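Local coordinates for protein glutathione S-transferase enzyme with thioredoxin-like domain (Xenorhabdus nematophila, PDB 4L8E) that binds glutathione and probably catalyses glutathione-dependent transferase reactions, at residues 68-73 / 79-84. Numbering follows the deposited sequence.
Sequences PEFLAI and IPAIVD. With GSH (glutathione), chain C.
Phe70 and Ile73, one helical turn apart, reach down from the short helix 68-73 onto one face of the strand entered through Ile79. The Phe70 ring is swung out by a chi1 of -176°, with CG anti to the backbone N, so that its far end leads: CZ lies 3.8 Å from Ile79 CG2, and CE1 passes Ala81 CB at the looser distance of 4.3 Å. Both methyl groups meet the ring obliquely. In the conformer described here, Ile73 packs with its branch methyl, CG2, which rests 3.9 Å from Ala81 CB and 4.0 Å from Val83 CG2. In that conformer the same Val83 methyl also touches Ile73 CD1, the two side chains crossing at about a right angle. Ala81 offers just its CB methyl to both large side chains, while the helix axis runs across the strand at 77°, 9.7 Å away at its closest. Helix and strand belong to the thioredoxin-like N-terminal domain of the glutathione transferase fold: strand 81-84 pairs with strands 30-33 and 94-97, Tyr32 adds to the packing around Phe70 and Ile73, and helix 99-110 covers the opposite face, where it meets Pro80 and Ile82. The peptide bond before Pro80 is cis, as is characteristic of this fold. Just ahead of it, the Ile79 backbone holds the middle residue of glutathione by two hydrogen bonds, as in an antiparallel bridge: Ile79 N donates to GSH O2 at 2.9 Å, and GSH N2 to Ile79 O, while Ile79 CG1 lies beside GSH O2. Phe70, Ile79 and Ala81 are buried, whereas Ile73 and Val83, though in contact, are partly exposed, and the outer side of the helix, with Pro68, Glu69 and Ala72, is open to solvent.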
loop_
_atom_site.group_PDB
_atom_site.type_symbol
_atom_site.label_atom_id
_atom_site.label_comp_id
_atom_site.label_asym_id
_atom_site.label_seq_id
_atom_site.Cartn_x
_atom_site.Cartn_y
_atom_site.Cartn_z
ATOM N N PRO A 68 6.841 23.363 6.660
ATOM C CA PRO A 68 6.454 22.818 7.976
ATOM C C PRO A 68 4.945 22.664 8.155
ATOM O O PRO A 68 4.480 21.699 8.768
ATOM C CB PRO A 68 7.007 23.857 8.960
ATOM C CG PRO A 68 8.114 24.493 8.251
ATOM C CD PRO A 68 7.752 24.512 6.790
ATOM N N GLU A 69 4.174 23.591 7.599
ATOM C CA GLU A 69 2.712 23.541 7.748
ATOM C C GLU A 69 2.119 22.319 7.041
ATOM O O GLU A 69 1.174 21.680 7.529
ATOM C CB GLU A 69 2.053 24.818 7.213
ATOM C CG GLU A 69 2.829 26.091 7.465
ATOM C CD GLU A 69 3.851 26.368 6.374
ATOM O OE1 GLU A 69 3.453 26.806 5.271
ATOM O OE2 GLU A 69 5.051 26.138 6.615
ATOM N N PHE A 70 2.695 21.961 5.899
ATOM C CA PHE A 70 2.278 20.768 5.207
ATOM C C PHE A 70 2.749 19.482 5.909
ATOM O O PHE A 70 1.987 18.527 6.048
ATOM C CB PHE A 70 2.747 20.760 3.759
ATOM C CG PHE A 70 2.250 19.564 3.001
ATOM C CD1 PHE A 70 0.901 19.448 2.676
ATOM C CD2 PHE A 70 3.108 18.544 2.635
ATOM C CE1 PHE A 70 0.431 18.331 1.999
ATOM C CE2 PHE A 70 2.642 17.445 1.942
ATOM C CZ PHE A 70 1.308 17.333 1.629
ATOM N N LEU A 71 4.006 19.459 6.343
ATOM C CA LEU A 71 4.538 18.293 7.049
ATOM C C LEU A 71 3.739 17.984 8.321
ATOM O O LEU A 71 3.669 16.831 8.755
ATOM C CB LEU A 71 6.015 18.512 7.384
ATOM C CG LEU A 71 6.962 18.560 6.188
ATOM C CD1 LEU A 71 8.376 18.950 6.627
ATOM C CD2 LEU A 71 6.941 17.225 5.457
ATOM N N ALA A 72 3.135 19.006 8.933
ATOM C CA ALA A 72 2.281 18.778 10.095
ATOM C C ALA A 72 1.078 17.878 9.810
ATOM O O ALA A 72 0.637 17.144 10.687
ATOM C CB ALA A 72 1.816 20.113 10.670
ATOM N N ILE A 73 0.574 17.983 8.579
ATOM C CA ILE A 73 -0.563 17.228 8.065
ATOM C C ILE A 73 -0.133 15.904 7.406
ATOM O O ILE A 73 -0.839 14.896 7.484
ATOM C CB ILE A 73 -1.319 18.114 7.033
ATOM C CG1 ILE A 73 -1.930 19.333 7.731
ATOM C CG2 ILE A 73 -2.387 17.347 6.304
ATOM C CD1 ILE A 73 -2.398 20.424 6.794
ATOM N N ILE A 79 1.642 14.411 -1.447
ATOM C CA ILE A 79 0.215 14.556 -1.641
ATOM C C ILE A 79 -0.299 13.208 -2.183
ATOM O O ILE A 79 0.464 12.437 -2.754
ATOM C CB ILE A 79 -0.123 15.721 -2.601
ATOM C CG1 ILE A 79 0.404 15.481 -4.019
ATOM C CG2 ILE A 79 0.387 17.053 -2.035
ATOM C CD1 ILE A 79 -0.524 14.672 -4.935
ATOM N N PRO A 80 -1.610 12.933 -2.042
ATOM C CA PRO A 80 -2.635 13.768 -1.399
ATOM C C PRO A 80 -2.635 13.651 0.109
ATOM O O PRO A 80 -2.075 12.701 0.670
ATOM C CB PRO A 80 -3.933 13.190 -1.942
ATOM C CG PRO A 80 -3.611 11.738 -2.155
ATOM C CD PRO A 80 -2.196 11.736 -2.670
ATOM N N ALA A 81 -3.240 14.647 0.745
ATOM C CA ALA A 81 -3.573 14.598 2.148
ATOM C C ALA A 81 -4.874 15.340 2.264
ATOM O O ALA A 81 -5.180 16.168 1.399
ATOM C CB ALA A 81 -2.478 15.280 2.994
ATOM N N ILE A 82 -5.666 15.000 3.276
ATOM C CA ILE A 82 -6.870 15.768 3.581
ATOM C C ILE A 82 -6.907 16.164 5.031
ATOM O O ILE A 82 -6.236 15.582 5.881
ATOM C CB ILE A 82 -8.201 15.039 3.254
ATOM C CG1 ILE A 82 -8.388 13.810 4.136
ATOM C CG2 ILE A 82 -8.300 14.718 1.782
ATOM C CD1 ILE A 82 -9.830 13.253 4.114
ATOM N N VAL A 83 -7.668 17.213 5.298
ATOM C CA VAL A 83 -8.106 17.543 6.636
ATOM C C VAL A 83 -9.636 17.579 6.603
ATOM O O VAL A 83 -10.261 18.277 5.792
ATOM C CB VAL A 83 -7.521 18.869 7.106
ATOM C CG1 VAL A 83 -8.044 19.229 8.501
ATOM C CG2 VAL A 83 -6.002 18.778 7.078
ATOM N N ASP A 84 -10.242 16.757 7.455
ATOM C CA ASP A 84 -11.679 16.738 7.620
ATOM C C ASP A 84 -12.005 17.529 8.872
ATOM O O ASP A 84 -11.728 17.084 10.007
ATOM C CB ASP A 84 -12.168 15.293 7.780
ATOM C CG ASP A 84 -13.679 15.179 7.915
ATOM O OD1 ASP A 84 -14.397 16.206 7.889
ATOM O OD2 ASP A 84 -14.161 14.032 8.038
HETATM N N1 GSH C . 1.756 6.102 -1.420
HETATM C CA1 GSH C . 1.402 7.504 -1.616
HETATM C C1 GSH C . -0.088 7.632 -1.790
HETATM O O11 GSH C . -0.691 8.693 -1.426
HETATM O O12 GSH C . -0.774 6.665 -2.275
HETATM C CB1 GSH C . 2.134 8.065 -2.803
HETATM C CG1 GSH C . 1.928 9.561 -2.968
HETATM C CD1 GSH C . 2.895 10.149 -3.974
HETATM O OE1 GSH C . 3.749 9.493 -4.549
HETATM N N2 GSH C . 2.780 11.553 -4.188
HETATM C CA2 GSH C . 3.606 12.263 -5.092
HETATM C C2 GSH C . 4.281 13.360 -4.308
HETATM O O2 GSH C . 3.693 14.116 -3.503
HETATM C CB2 GSH C . 2.844 12.906 -6.204
HETATM S SG2 GSH C . 1.899 11.703 -7.099
HETATM N N3 GSH C . 5.688 13.499 -4.490
HETATM C CA3 GSH C . 6.370 14.549 -3.761
HETATM C C3 GSH C . 7.745 14.119 -3.398
HETATM O O31 GSH C . 8.531 15.001 -2.974
HETATM O O32 GSH C . 8.092 12.903 -3.504
#